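Local coordinates for protein probable benzoylformate decarboxylase (Rhodococcus jostii, PDB 7ORX) that belongs to the thiamine diphosphate-dependent enzyme family and binds thiamine diphosphate together with a sodium ion, at residues G83-S88 with L95-G100; N143-T148 with V157-P162; L208-A213 with C243-R248; E347-V352 with W387-L392; T380-A385 with I454-G459. All coordinates share one frame; numbering follows the deposited sequence.

In the fold
Contacts 1, 2 and 3 are buried packing; contacts 4 and 5 are partly buried. Contacts 1 and 2 each press a helix on one parallel sheet. Their strands, 95-101 and 157-162, are neighbours in it, with V97 N hydrogen-bonded to V157 O. Contact 3 belongs to the second parallel sheet, on the opposite side of the chain's centre. Its T247 bonds to M390 of contact 4, so the two touch. Contacts 4 and 5 share helix 383-389 and lie about 13 Å apart between centres. Their chemistry differs. Contacts 1 to 3 are largely apolar, contact 4 is a slight touch at the surface without a bond across it, and contact 5 is built round phosphate and metal.

Contact 1. Residues G83-S88 with L95-G100; sequences GALTNS and LVVTAG
L85 and S88 of helix 82-90 pack against L95 and V97 of strand 95-101. This is the return half of a beta-alpha-beta crossover in the N-terminal thiamine diphosphate binding domain. Helix 82-90, with helix 74-79 before it, lies in the chain between the neighbouring parallel strands 68-73 and 95-101. Helix and strand segments run nearly antiparallel, at 152°, with 11.0 Å between axes. L95 and V97, two residues apart, lie on the same face of the strand and both point at the helix.

L85 leans over the gap between these two side chains. The single methyl L85 CD1 meets both L95 CD1, at 4.3 Å, and V97 CG2, at 4.4 Å. The L95 chain is extended at chi2 (-172°), which carries its CD1 methyl up to the helix. There CD1 also lies against S88 OG, at 3.3 Å. The S88 hydroxyl has a weak hydrogen bond to D58 of helix 50-64. L54 of that helix touches both L85 and L95, adding a third element to the core.

On the helix itself, G83 O takes two hydrogen bonds from T86. T86 N gives one, and T86 OG1 the other at 2.6 Å, nearly in line with the carbonyl bond.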
# COMPACT_ATOMS: atom_id res chain seq x y z
N GLY C 83 -14.52 5.12 -8.05
CA GLY C 83 -15.89 4.70 -7.73
C GLY C 83 -16.39 3.70 -8.76
O GLY C 83 -16.84 2.58 -8.37
N ALA C 84 -16.28 4.06 -10.04
CA ALA C 84 -16.78 3.22 -11.15
C ALA C 84 -16.05 1.88 -11.13
O ALA C 84 -16.70 0.86 -11.30
CB ALA C 84 -16.63 3.97 -12.43
N LEU C 85 -14.75 1.92 -10.84
CA LEU C 85 -13.84 0.75 -10.91
C LEU C 85 -14.28 -0.32 -9.91
O LEU C 85 -14.07 -1.50 -10.20
CB LEU C 85 -12.42 1.25 -10.61
CG LEU C 85 -11.30 0.63 -11.41
CD1 LEU C 85 -11.74 0.21 -12.80
CD2 LEU C 85 -10.13 1.59 -11.46
N THR C 86 -14.88 0.06 -8.78
CA THR C 86 -15.43 -0.91 -7.79
C THR C 86 -16.43 -1.84 -8.48
O THR C 86 -16.43 -3.04 -8.16
CB THR C 86 -16.11 -0.22 -6.59
OG1 THR C 86 -17.33 0.48 -6.96
CG2 THR C 86 -15.14 0.68 -5.84
N ASN C 87 -17.28 -1.32 -9.36
CA ASN C 87 -18.31 -2.15 -10.02
C ASN C 87 -17.59 -3.18 -10.89
O ASN C 87 -18.01 -4.33 -10.90
CB ASN C 87 -19.35 -1.31 -10.79
CG ASN C 87 -20.36 -0.68 -9.85
OD1 ASN C 87 -20.86 -1.33 -8.93
ND2 ASN C 87 -20.66 0.58 -10.04
N SER C 88 -16.50 -2.76 -11.55
CA SER C 88 -15.71 -3.61 -12.48
C SER C 88 -15.14 -4.82 -11.74
O SER C 88 -15.19 -5.94 -12.29
CB SER C 88 -14.67 -2.80 -13.15
OG SER C 88 -15.26 -1.59 -13.67
N LEU C 95 -11.44 -4.64 -17.78
CA LEU C 95 -11.00 -3.30 -18.22
C LEU C 95 -9.48 -3.21 -18.09
O LEU C 95 -8.92 -3.53 -17.02
CB LEU C 95 -11.60 -2.22 -17.32
CG LEU C 95 -13.12 -2.18 -17.25
CD1 LEU C 95 -13.59 -0.94 -16.47
CD2 LEU C 95 -13.73 -2.17 -18.64
N VAL C 96 -8.83 -2.69 -19.12
CA VAL C 96 -7.38 -2.37 -19.10
C VAL C 96 -7.28 -0.85 -19.04
O VAL C 96 -7.55 -0.19 -20.03
CB VAL C 96 -6.76 -2.93 -20.37
CG1 VAL C 96 -5.29 -2.60 -20.40
CG2 VAL C 96 -7.04 -4.41 -20.51
N VAL C 97 -6.97 -0.29 -17.89
CA VAL C 97 -7.01 1.18 -17.73
C VAL C 97 -5.59 1.70 -17.81
O VAL C 97 -4.84 1.42 -16.89
CB VAL C 97 -7.63 1.52 -16.37
CG1 VAL C 97 -7.73 3.02 -16.14
CG2 VAL C 97 -8.96 0.83 -16.19
N THR C 98 -5.23 2.43 -18.87
CA THR C 98 -3.95 3.16 -18.98
C THR C 98 -4.15 4.63 -18.56
O THR C 98 -5.17 5.24 -18.90
CB THR C 98 -3.40 3.07 -20.40
OG1 THR C 98 -4.24 3.87 -21.23
CG2 THR C 98 -3.39 1.65 -20.94
N ALA C 99 -3.17 5.19 -17.87
CA ALA C 99 -3.17 6.60 -17.46
C ALA C 99 -1.90 7.26 -17.98
O ALA C 99 -0.84 6.66 -17.88
CB ALA C 99 -3.26 6.66 -15.95
N GLY C 100 -2.00 8.46 -18.53
CA GLY C 100 -0.83 9.30 -18.82
C GLY C 100 -0.11 9.70 -17.54
O GLY C 100 -0.74 10.01 -16.52

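Contact 2. Residues N143-T148 with V157-P162; sequences NQAIHT and VYVSVP
Q144 O is gripped twice by T148, a residue that packs across the contact on V157. T148 N donates to Q144 O at 2.9 Å, the ordinary helical bond. T148 OG1 donates to Q144 O at 2.7 Å and comes from above the carbonyl plane, 46° out of it. The second bond fixes the rotation of the T148 side chain. Its CG2 methyl is then turned to the strand and meets V157 CG1 at 4.2 Å, the two side chains crossing at a slant.

A145 carries the centre. Its CB methyl touches two strand methyls, V159 CG2 at 3.7 Å and V157 CG2 at 3.9 Å. V157 also covers the A145 carbonyl, with V157 CG2 3.4 Å from A145 O. The V157 chi1 of -54° sets CG2 between the backbone N and the carbonyl carbon. From there it faces A145, while CG1 reaches toward T148.

The segments run almost antiparallel, at 169°. Helix 138-149 links strands 128-130 and 157-162 in a beta-alpha-beta unit. W128 of strand 128-130 touches A145 and T148, strand 95-101 lies along the other edge of 157-162, and A309 of the third subunit packs on T148.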
# COMPACT_ATOMS: atom_id res chain seq x y z
N ASN C 143 1.04 -6.01 -22.52
CA ASN C 143 0.72 -7.43 -22.81
C ASN C 143 0.31 -8.13 -21.52
O ASN C 143 -0.75 -8.79 -21.51
CB ASN C 143 1.86 -8.25 -23.42
CG ASN C 143 1.33 -9.55 -23.97
OD1 ASN C 143 0.36 -9.54 -24.71
ND2 ASN C 143 1.90 -10.68 -23.60
N GLN C 144 1.11 -8.00 -20.46
CA GLN C 144 0.84 -8.67 -19.16
C GLN C 144 -0.50 -8.16 -18.60
O GLN C 144 -1.33 -8.99 -18.13
CB GLN C 144 1.99 -8.37 -18.20
CG GLN C 144 1.70 -8.78 -16.78
CD GLN C 144 2.94 -8.78 -15.90
OE1 GLN C 144 4.01 -8.20 -16.16
NE2 GLN C 144 2.81 -9.46 -14.79
N ALA C 145 -0.72 -6.85 -18.61
CA ALA C 145 -1.98 -6.21 -18.19
C ALA C 145 -3.15 -6.91 -18.86
O ALA C 145 -4.13 -7.24 -18.13
CB ALA C 145 -1.99 -4.73 -18.52
N ILE C 146 -3.09 -7.15 -20.17
CA ILE C 146 -4.26 -7.69 -20.92
C ILE C 146 -4.46 -9.14 -20.51
O ILE C 146 -5.58 -9.50 -20.20
CB ILE C 146 -4.10 -7.54 -22.43
CG1 ILE C 146 -4.15 -6.06 -22.82
CG2 ILE C 146 -5.14 -8.36 -23.19
CD1 ILE C 146 -3.49 -5.75 -24.13
N HIS C 147 -3.41 -9.95 -20.47
CA HIS C 147 -3.57 -11.39 -20.17
C HIS C 147 -4.15 -11.56 -18.77
O HIS C 147 -4.99 -12.47 -18.54
CB HIS C 147 -2.22 -12.09 -20.22
CG HIS C 147 -1.68 -12.24 -21.60
ND1 HIS C 147 -2.44 -12.76 -22.62
CD2 HIS C 147 -0.44 -11.98 -22.09
CE1 HIS C 147 -1.69 -12.81 -23.71
NE2 HIS C 147 -0.46 -12.34 -23.41
N THR C 148 -3.61 -10.76 -17.85
CA THR C 148 -4.00 -10.70 -16.42
C THR C 148 -5.48 -10.31 -16.34
O THR C 148 -6.21 -10.98 -15.63
CB THR C 148 -3.15 -9.68 -15.64
OG1 THR C 148 -1.77 -10.03 -15.71
CG2 THR C 148 -3.54 -9.58 -14.18
N VAL C 157 -7.30 -3.83 -14.47
CA VAL C 157 -5.81 -3.69 -14.34
C VAL C 157 -5.46 -2.23 -14.68
O VAL C 157 -6.22 -1.61 -15.44
CB VAL C 157 -5.12 -4.68 -15.29
CG1 VAL C 157 -5.63 -6.07 -15.03
CG2 VAL C 157 -5.41 -4.36 -16.74
N TYR C 158 -4.37 -1.70 -14.15
CA TYR C 158 -4.01 -0.29 -14.35
C TYR C 158 -2.53 -0.21 -14.72
O TYR C 158 -1.75 -0.86 -14.11
CB TYR C 158 -4.24 0.48 -13.06
CG TYR C 158 -3.94 1.96 -13.08
CD1 TYR C 158 -4.83 2.88 -13.61
CD2 TYR C 158 -2.83 2.45 -12.45
CE1 TYR C 158 -4.57 4.25 -13.57
CE2 TYR C 158 -2.56 3.80 -12.38
CZ TYR C 158 -3.44 4.71 -12.93
OH TYR C 158 -3.15 6.05 -12.86
N VAL C 159 -2.21 0.61 -15.71
CA VAL C 159 -0.83 0.81 -16.21
C VAL C 159 -0.65 2.32 -16.35
O VAL C 159 -1.41 2.91 -17.12
CB VAL C 159 -0.65 0.10 -17.56
CG1 VAL C 159 0.74 0.38 -18.09
CG2 VAL C 159 -0.90 -1.38 -17.46
N SER C 160 0.32 2.91 -15.65
CA SER C 160 0.62 4.37 -15.74
C SER C 160 1.84 4.51 -16.64
O SER C 160 2.80 3.91 -16.29
CB SER C 160 0.83 4.97 -14.35
OG SER C 160 1.54 6.20 -14.37
N VAL C 161 1.77 5.24 -17.75
CA VAL C 161 2.91 5.35 -18.72
C VAL C 161 3.30 6.83 -18.85
O VAL C 161 2.47 7.67 -19.23
CB VAL C 161 2.55 4.76 -20.09
CG1 VAL C 161 3.73 4.87 -21.02
CG2 VAL C 161 2.01 3.34 -19.97
N PRO C 162 4.57 7.18 -18.49
CA PRO C 162 5.10 8.52 -18.72
C PRO C 162 5.05 8.85 -20.21
O PRO C 162 5.35 7.98 -21.04
CB PRO C 162 6.54 8.45 -18.21
CG PRO C 162 6.56 7.31 -17.23
CD PRO C 162 5.51 6.35 -17.74

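Contact 3. Residues L208-A213 with C243-R248; sequences LVLGPA and CPFPTR
With chi1 at -65°, L210 swings CG to the side opposite its carbonyl carbon and points the branch at the loop. F245 takes a different turn. Its chi1 of -159° puts the ring roughly opposite the backbone N and lays it beside the leucine. L210 CD1 then meets F245 CD1 at 3.7 Å.

The base of L210 meets P244. L210 CB touches P244 CG at 3.6 Å, so the proline ring sits over the root of the leucine while F245 touches one methyl at its tip. Just past the strand, G211 O lies 3.6 Å from P244 CB. These contacts are apolar packing, apart from that carbonyl against the proline methylene. F245 is also backed by its own chain. P246 CD lies over one face of the ring, 3.3 Å above its plane and offset toward the rim.

The loop carrying C243-R248 thus closes over the C-terminal end of strand 206-210, in the Rossmann-like central domain. V234 of the adjacent strand 234-236 touches both L210 and F245, and I236 touches P244. Helix 220-230 flanks the same cluster, with A223 on L210 and V224 on F245. Strand 272-276 borders 206-210 on its other edge, with V276 on L210.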
# COMPACT_ATOMS: atom_id res chain seq x y z
N LEU C 208 -31.21 -24.88 -7.37
CA LEU C 208 -30.10 -24.17 -8.04
C LEU C 208 -30.19 -22.71 -7.65
O LEU C 208 -31.26 -22.12 -7.82
CB LEU C 208 -30.27 -24.28 -9.55
CG LEU C 208 -30.24 -25.68 -10.15
CD1 LEU C 208 -29.63 -25.60 -11.54
CD2 LEU C 208 -29.45 -26.66 -9.29
N VAL C 209 -29.08 -22.13 -7.21
CA VAL C 209 -28.98 -20.66 -7.00
C VAL C 209 -27.93 -20.18 -7.97
O VAL C 209 -26.91 -20.81 -7.99
CB VAL C 209 -28.61 -20.37 -5.55
CG1 VAL C 209 -28.43 -18.89 -5.30
CG2 VAL C 209 -29.63 -20.98 -4.61
N LEU C 210 -28.25 -19.22 -8.84
CA LEU C 210 -27.40 -18.89 -10.01
C LEU C 210 -26.92 -17.45 -9.89
O LEU C 210 -27.70 -16.57 -9.50
CB LEU C 210 -28.18 -19.12 -11.31
CG LEU C 210 -28.55 -20.57 -11.56
CD1 LEU C 210 -29.27 -20.78 -12.89
CD2 LEU C 210 -27.36 -21.47 -11.52
N GLY C 211 -25.67 -17.23 -10.27
CA GLY C 211 -25.03 -15.91 -10.17
C GLY C 211 -24.58 -15.41 -11.53
O GLY C 211 -24.71 -16.10 -12.55
N PRO C 212 -23.96 -14.22 -11.54
CA PRO C 212 -23.71 -13.48 -12.76
C PRO C 212 -22.81 -14.30 -13.66
O PRO C 212 -22.98 -14.19 -14.87
CB PRO C 212 -23.08 -12.13 -12.34
CG PRO C 212 -22.80 -12.24 -10.89
CD PRO C 212 -23.52 -13.47 -10.36
N ALA C 213 -21.89 -15.07 -13.09
CA ALA C 213 -20.87 -15.77 -13.92
C ALA C 213 -21.54 -16.79 -14.84
O ALA C 213 -20.98 -17.10 -15.83
CB ALA C 213 -19.84 -16.42 -13.04
N CYS C 243 -28.70 -11.39 -15.16
CA CYS C 243 -29.78 -12.38 -15.10
C CYS C 243 -29.30 -13.66 -15.78
O CYS C 243 -29.07 -13.68 -16.98
CB CYS C 243 -31.02 -11.89 -15.81
SG CYS C 243 -32.31 -13.15 -15.82
N PRO C 244 -29.06 -14.73 -15.02
CA PRO C 244 -28.51 -15.95 -15.56
C PRO C 244 -29.50 -17.01 -16.04
O PRO C 244 -29.11 -18.14 -16.35
CB PRO C 244 -27.76 -16.51 -14.35
CG PRO C 244 -28.65 -16.11 -13.20
CD PRO C 244 -29.09 -14.72 -13.56
N PHE C 245 -30.78 -16.67 -16.10
CA PHE C 245 -31.81 -17.70 -16.37
C PHE C 245 -33.05 -17.04 -16.95
O PHE C 245 -33.36 -15.92 -16.59
CB PHE C 245 -32.17 -18.36 -15.05
CG PHE C 245 -32.80 -19.71 -15.18
CD1 PHE C 245 -32.02 -20.82 -15.43
CD2 PHE C 245 -34.15 -19.87 -14.97
CE1 PHE C 245 -32.58 -22.07 -15.53
CE2 PHE C 245 -34.72 -21.13 -15.05
CZ PHE C 245 -33.94 -22.24 -15.35
N PRO C 246 -33.81 -17.73 -17.83
CA PRO C 246 -35.07 -17.17 -18.34
C PRO C 246 -36.06 -16.92 -17.18
O PRO C 246 -36.33 -17.83 -16.45
CB PRO C 246 -35.58 -18.22 -19.34
CG PRO C 246 -34.49 -19.25 -19.52
CD PRO C 246 -33.51 -19.06 -18.37
N THR C 247 -36.59 -15.71 -17.02
CA THR C 247 -37.50 -15.36 -15.89
C THR C 247 -38.90 -15.94 -16.05
O THR C 247 -39.67 -15.78 -15.10
CB THR C 247 -37.66 -13.85 -15.68
OG1 THR C 247 -38.39 -13.28 -16.77
CG2 THR C 247 -36.31 -13.18 -15.48
N ARG C 248 -39.24 -16.57 -17.18
CA ARG C 248 -40.60 -17.18 -17.34
C ARG C 248 -40.44 -18.69 -17.56
O ARG C 248 -41.35 -19.36 -18.03
CB ARG C 248 -41.45 -16.49 -18.42
CG ARG C 248 -41.59 -14.99 -18.25
CD ARG C 248 -42.27 -14.61 -16.95
NE ARG C 248 -43.72 -14.93 -16.98
CZ ARG C 248 -44.47 -15.09 -15.88
NH1 ARG C 248 -43.94 -14.92 -14.69
NH2 ARG C 248 -45.75 -15.42 -15.97

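Contact 4. Residues E347-V352 with W387-L392; sequences EEAVSV and WSQMDL
The long connection from helix 321-331 of the central domain to helix 358-368 here passes Q389, near the end of helix 383-389. E347 and A349 are the residues of the connection that meet it. The touch is slight. Q389 OE1 lies 3.3 Å from E347 O, but both are acceptors, so the pair is a close approach and not a hydrogen bond. Q389 OE1 has its own hydrogen-bond partner outside the two segments. The methyl A349 CB comes to 4.5 Å of the same Q389 OE1.

Q389 bends at chi2 (67°), which turns its amide out to the connecting loop. F362 and A363 of helix 358-368 and F346 of the loop also touch its side chain. R366 of that helix bonds to Q389 O.

E347 is exposed, whereas Q389 is buried. This is peripheral packing of an extended interdomain linker on a helix, in the three-domain layout of thiamine diphosphate-dependent enzymes.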
# COMPACT_ATOMS: atom_id res chain seq x y z
N GLU C 347 -48.98 -10.86 -12.31
CA GLU C 347 -49.86 -10.08 -11.41
C GLU C 347 -50.28 -8.77 -12.10
O GLU C 347 -49.50 -8.19 -12.90
CB GLU C 347 -49.17 -9.80 -10.07
CG GLU C 347 -50.10 -9.21 -9.01
CD GLU C 347 -49.50 -9.00 -7.63
OE1 GLU C 347 -48.27 -9.31 -7.44
OE2 GLU C 347 -50.26 -8.53 -6.74
N GLU C 348 -51.51 -8.33 -11.80
CA GLU C 348 -52.16 -7.17 -12.44
C GLU C 348 -51.52 -5.89 -11.90
O GLU C 348 -51.13 -5.91 -10.71
CB GLU C 348 -53.65 -7.23 -12.14
CG GLU C 348 -54.46 -6.27 -12.98
CD GLU C 348 -54.59 -6.69 -14.44
OE1 GLU C 348 -53.52 -7.02 -15.07
OE2 GLU C 348 -55.77 -6.69 -14.94
N ALA C 349 -51.40 -4.85 -12.73
CA ALA C 349 -50.62 -3.63 -12.38
C ALA C 349 -51.47 -2.35 -12.53
O ALA C 349 -51.31 -1.67 -13.54
CB ALA C 349 -49.36 -3.57 -13.20
N VAL C 350 -52.34 -2.06 -11.56
CA VAL C 350 -53.09 -0.77 -11.39
C VAL C 350 -52.13 0.24 -10.75
O VAL C 350 -51.14 -0.20 -10.12
CB VAL C 350 -54.39 -0.97 -10.56
CG1 VAL C 350 -54.12 -1.41 -9.12
CG2 VAL C 350 -55.29 0.26 -10.56
N SER C 351 -52.38 1.55 -10.92
CA SER C 351 -51.58 2.65 -10.30
C SER C 351 -52.49 3.72 -9.73
O SER C 351 -53.19 4.38 -10.54
CB SER C 351 -50.61 3.27 -11.27
OG SER C 351 -49.48 2.44 -11.44
N VAL C 352 -52.43 3.90 -8.41
CA VAL C 352 -53.15 4.99 -7.69
C VAL C 352 -52.07 5.95 -7.16
O VAL C 352 -51.19 5.51 -6.41
CB VAL C 352 -54.10 4.43 -6.60
CG1 VAL C 352 -53.36 3.82 -5.41
CG2 VAL C 352 -55.13 5.48 -6.18
N TRP C 387 -38.65 -7.77 -11.01
CA TRP C 387 -38.51 -9.24 -11.16
C TRP C 387 -39.88 -9.90 -11.29
O TRP C 387 -40.01 -10.96 -11.93
CB TRP C 387 -37.66 -9.80 -10.02
CG TRP C 387 -36.24 -9.38 -10.16
CD1 TRP C 387 -35.53 -8.50 -9.39
CD2 TRP C 387 -35.34 -9.79 -11.20
NE1 TRP C 387 -34.25 -8.37 -9.86
CE2 TRP C 387 -34.12 -9.14 -10.97
CE3 TRP C 387 -35.45 -10.70 -12.26
CZ2 TRP C 387 -33.02 -9.35 -11.78
CZ3 TRP C 387 -34.36 -10.92 -13.05
CH2 TRP C 387 -33.16 -10.25 -12.81
N SER C 388 -40.89 -9.26 -10.72
CA SER C 388 -42.27 -9.81 -10.69
C SER C 388 -42.96 -9.48 -12.01
O SER C 388 -44.05 -9.98 -12.26
CB SER C 388 -43.03 -9.27 -9.49
OG SER C 388 -43.40 -7.93 -9.72
N GLN C 389 -42.30 -8.72 -12.88
CA GLN C 389 -42.99 -8.04 -14.01
C GLN C 389 -42.18 -8.14 -15.32
O GLN C 389 -42.76 -7.82 -16.32
CB GLN C 389 -43.25 -6.61 -13.54
CG GLN C 389 -44.55 -6.02 -14.07
CD GLN C 389 -45.79 -6.69 -13.52
OE1 GLN C 389 -46.71 -7.00 -14.26
NE2 GLN C 389 -45.85 -6.88 -12.22
N MET C 390 -40.94 -8.64 -15.36
CA MET C 390 -40.16 -8.63 -16.63
C MET C 390 -40.03 -10.02 -17.22
O MET C 390 -39.99 -10.99 -16.41
CB MET C 390 -38.78 -8.03 -16.39
CG MET C 390 -38.87 -6.55 -16.09
SD MET C 390 -39.49 -5.64 -17.49
CE MET C 390 -37.94 -5.19 -18.25
N ASP C 391 -39.98 -10.10 -18.57
CA ASP C 391 -39.83 -11.37 -19.34
C ASP C 391 -38.50 -11.34 -20.09
O ASP C 391 -38.49 -11.04 -21.29
CB ASP C 391 -41.00 -11.64 -20.31
CG ASP C 391 -40.95 -12.96 -21.09
OD1 ASP C 391 -39.98 -13.74 -20.91
OD2 ASP C 391 -41.88 -13.18 -21.89
N LEU C 392 -37.44 -11.69 -19.40
CA LEU C 392 -36.04 -11.78 -19.91
C LEU C 392 -35.78 -13.22 -20.33
O LEU C 392 -36.02 -14.10 -19.52
CB LEU C 392 -35.10 -11.39 -18.76
CG LEU C 392 -34.92 -9.90 -18.48
CD1 LEU C 392 -36.13 -9.11 -18.83
CD2 LEU C 392 -34.56 -9.67 -17.03

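Contact 5. Residues T380-A385 with I454-G459; sequences TSTSDA and IILNNG. With NA (sodium ion), chain J; TPP (thiamine diphosphate), chain I.
This is a ligand-mediated contact at the diphosphate end of the thiamine diphosphate pocket, in the C-terminal binding domain. T382 and L456 touch directly, with T382 CG2 4.0 Å from L456 CD2. Most of the link runs through thiamine diphosphate and the sodium ion.

S381 grips one terminal phosphate oxygen twice. S381 OG donates to TPP O1B at 2.6 Å, and S381 N donates to TPP O1B at 3.0 Å. The S381 chi1 of 78° brings the hydroxyl round to the same oxygen as its own N-H. T380 OG1 adds a weak bond to TPP O2B.

The sodium ion joins the diphosphate to 454-459. It is bound by TPP O3B at 2.0 Å, TPP O2A at 2.5 Å, a water, N458, D431 and T460. The same water donates to L456 O at 2.5 Å. N457 OD1 accepts from G459 N at 2.9 Å, an Asx turn that shapes the chain at N458. D431 and N458 fit the GDG...NN thiamine diphosphate-binding motif of this family.

Strand 452-457 lies beside strand 425-430, whose end leads to D431. L361 and F362 of helix 358-368 cover L456, F362 also touching T382. A463 of helix 462-470 packs on T380 and S381.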
# COMPACT_ATOMS: atom_id res chain seq x y z
N THR C 380 -32.88 1.65 -7.38
CA THR C 380 -32.49 0.85 -6.20
C THR C 380 -33.74 0.36 -5.47
O THR C 380 -33.72 -0.82 -5.05
CB THR C 380 -31.41 1.61 -5.43
OG1 THR C 380 -31.77 2.98 -5.39
CG2 THR C 380 -30.05 1.53 -6.11
N SER C 381 -34.85 1.12 -5.44
CA SER C 381 -36.05 0.80 -4.62
C SER C 381 -37.09 -0.04 -5.38
O SER C 381 -38.04 -0.45 -4.73
CB SER C 381 -36.69 2.04 -4.06
OG SER C 381 -37.45 2.71 -5.05
N THR C 382 -36.88 -0.36 -6.66
CA THR C 382 -37.88 -0.95 -7.58
C THR C 382 -37.57 -2.41 -7.91
O THR C 382 -38.06 -2.91 -8.93
CB THR C 382 -37.88 -0.17 -8.89
OG1 THR C 382 -36.63 -0.38 -9.54
CG2 THR C 382 -38.07 1.31 -8.70
N SER C 383 -36.75 -3.10 -7.11
CA SER C 383 -36.24 -4.44 -7.48
C SER C 383 -37.37 -5.48 -7.53
O SER C 383 -37.52 -6.16 -8.53
CB SER C 383 -35.14 -4.83 -6.58
OG SER C 383 -34.14 -5.35 -7.41
N ASP C 384 -38.13 -5.65 -6.46
CA ASP C 384 -39.28 -6.60 -6.35
C ASP C 384 -40.23 -6.41 -7.55
O ASP C 384 -40.66 -7.42 -8.15
CB ASP C 384 -39.99 -6.44 -5.00
CG ASP C 384 -39.30 -7.16 -3.85
OD1 ASP C 384 -38.23 -7.77 -4.07
OD2 ASP C 384 -39.85 -7.12 -2.71
N ALA C 385 -40.52 -5.15 -7.90
CA ALA C 385 -41.35 -4.77 -9.07
C ALA C 385 -40.73 -5.30 -10.37
O ALA C 385 -41.42 -5.94 -11.15
CB ALA C 385 -41.50 -3.28 -9.11
N ILE C 454 -34.81 5.63 -19.48
CA ILE C 454 -36.03 5.93 -18.70
C ILE C 454 -35.59 6.32 -17.30
O ILE C 454 -35.06 5.46 -16.58
CB ILE C 454 -36.96 4.71 -18.68
CG1 ILE C 454 -37.40 4.36 -20.10
CG2 ILE C 454 -38.12 4.96 -17.77
CD1 ILE C 454 -38.14 3.02 -20.19
N ILE C 455 -35.76 7.58 -16.94
CA ILE C 455 -35.51 8.08 -15.57
C ILE C 455 -36.79 7.78 -14.77
O ILE C 455 -37.79 8.28 -15.17
CB ILE C 455 -35.21 9.58 -15.58
CG1 ILE C 455 -34.03 9.95 -16.49
CG2 ILE C 455 -34.99 10.07 -14.18
CD1 ILE C 455 -32.79 9.16 -16.23
N LEU C 456 -36.74 6.96 -13.74
CA LEU C 456 -37.86 6.78 -12.81
C LEU C 456 -37.67 7.84 -11.75
O LEU C 456 -36.77 7.67 -10.93
CB LEU C 456 -37.82 5.40 -12.17
CG LEU C 456 -38.27 4.26 -13.06
CD1 LEU C 456 -37.22 3.93 -14.07
CD2 LEU C 456 -38.53 3.00 -12.27
N ASN C 457 -38.44 8.93 -11.84
CA ASN C 457 -38.29 10.12 -10.99
C ASN C 457 -39.34 10.09 -9.88
O ASN C 457 -40.49 10.50 -10.17
CB ASN C 457 -38.44 11.41 -11.80
CG ASN C 457 -38.28 12.65 -10.94
OD1 ASN C 457 -38.29 12.56 -9.72
ND2 ASN C 457 -38.09 13.80 -11.58
N ASN C 458 -38.96 9.70 -8.66
CA ASN C 458 -39.86 9.73 -7.49
C ASN C 458 -39.46 10.87 -6.53
O ASN C 458 -40.00 10.93 -5.43
CB ASN C 458 -40.05 8.34 -6.88
CG ASN C 458 -38.82 7.64 -6.40
OD1 ASN C 458 -37.76 8.23 -6.32
ND2 ASN C 458 -38.99 6.36 -6.08
N GLY C 459 -38.62 11.81 -6.97
CA GLY C 459 -38.26 13.03 -6.22
C GLY C 459 -37.37 12.77 -5.02
O GLY C 459 -37.10 13.73 -4.28
NA NA J . -35.66 8.21 -6.60
N1' TPP I . -23.31 7.06 -3.54
C2' TPP I . -22.93 6.13 -4.43
CM2 TPP I . -21.83 6.47 -5.38
N3' TPP I . -23.46 4.91 -4.52
C4' TPP I . -24.44 4.59 -3.65
N4' TPP I . -24.94 3.36 -3.76
C5' TPP I . -24.92 5.51 -2.69
C6' TPP I . -24.29 6.74 -2.69
C7' TPP I . -26.04 5.19 -1.72
N3 TPP I . -27.37 5.03 -2.37
C2 TPP I . -27.96 3.84 -2.48
S1 TPP I . -29.52 3.92 -3.19
C5 TPP I . -29.34 5.64 -3.33
C4 TPP I . -28.11 6.07 -2.93
CM4 TPP I . -27.60 7.48 -3.01
C6 TPP I . -30.48 6.50 -3.80
C7 TPP I . -30.59 6.59 -5.29
O7 TPP I . -31.93 6.18 -5.63
PA TPP I . -32.58 6.54 -7.05
O1A TPP I . -31.71 6.43 -8.26
O2A TPP I . -33.21 7.87 -6.82
O3A TPP I . -33.65 5.35 -7.05
PB TPP I . -34.83 5.02 -5.97
O1B TPP I . -35.59 3.80 -6.46
O2B TPP I . -34.16 4.80 -4.63
O3B TPP I . -35.68 6.27 -5.98
O HOH W 1 -36.40 7.05 -8.52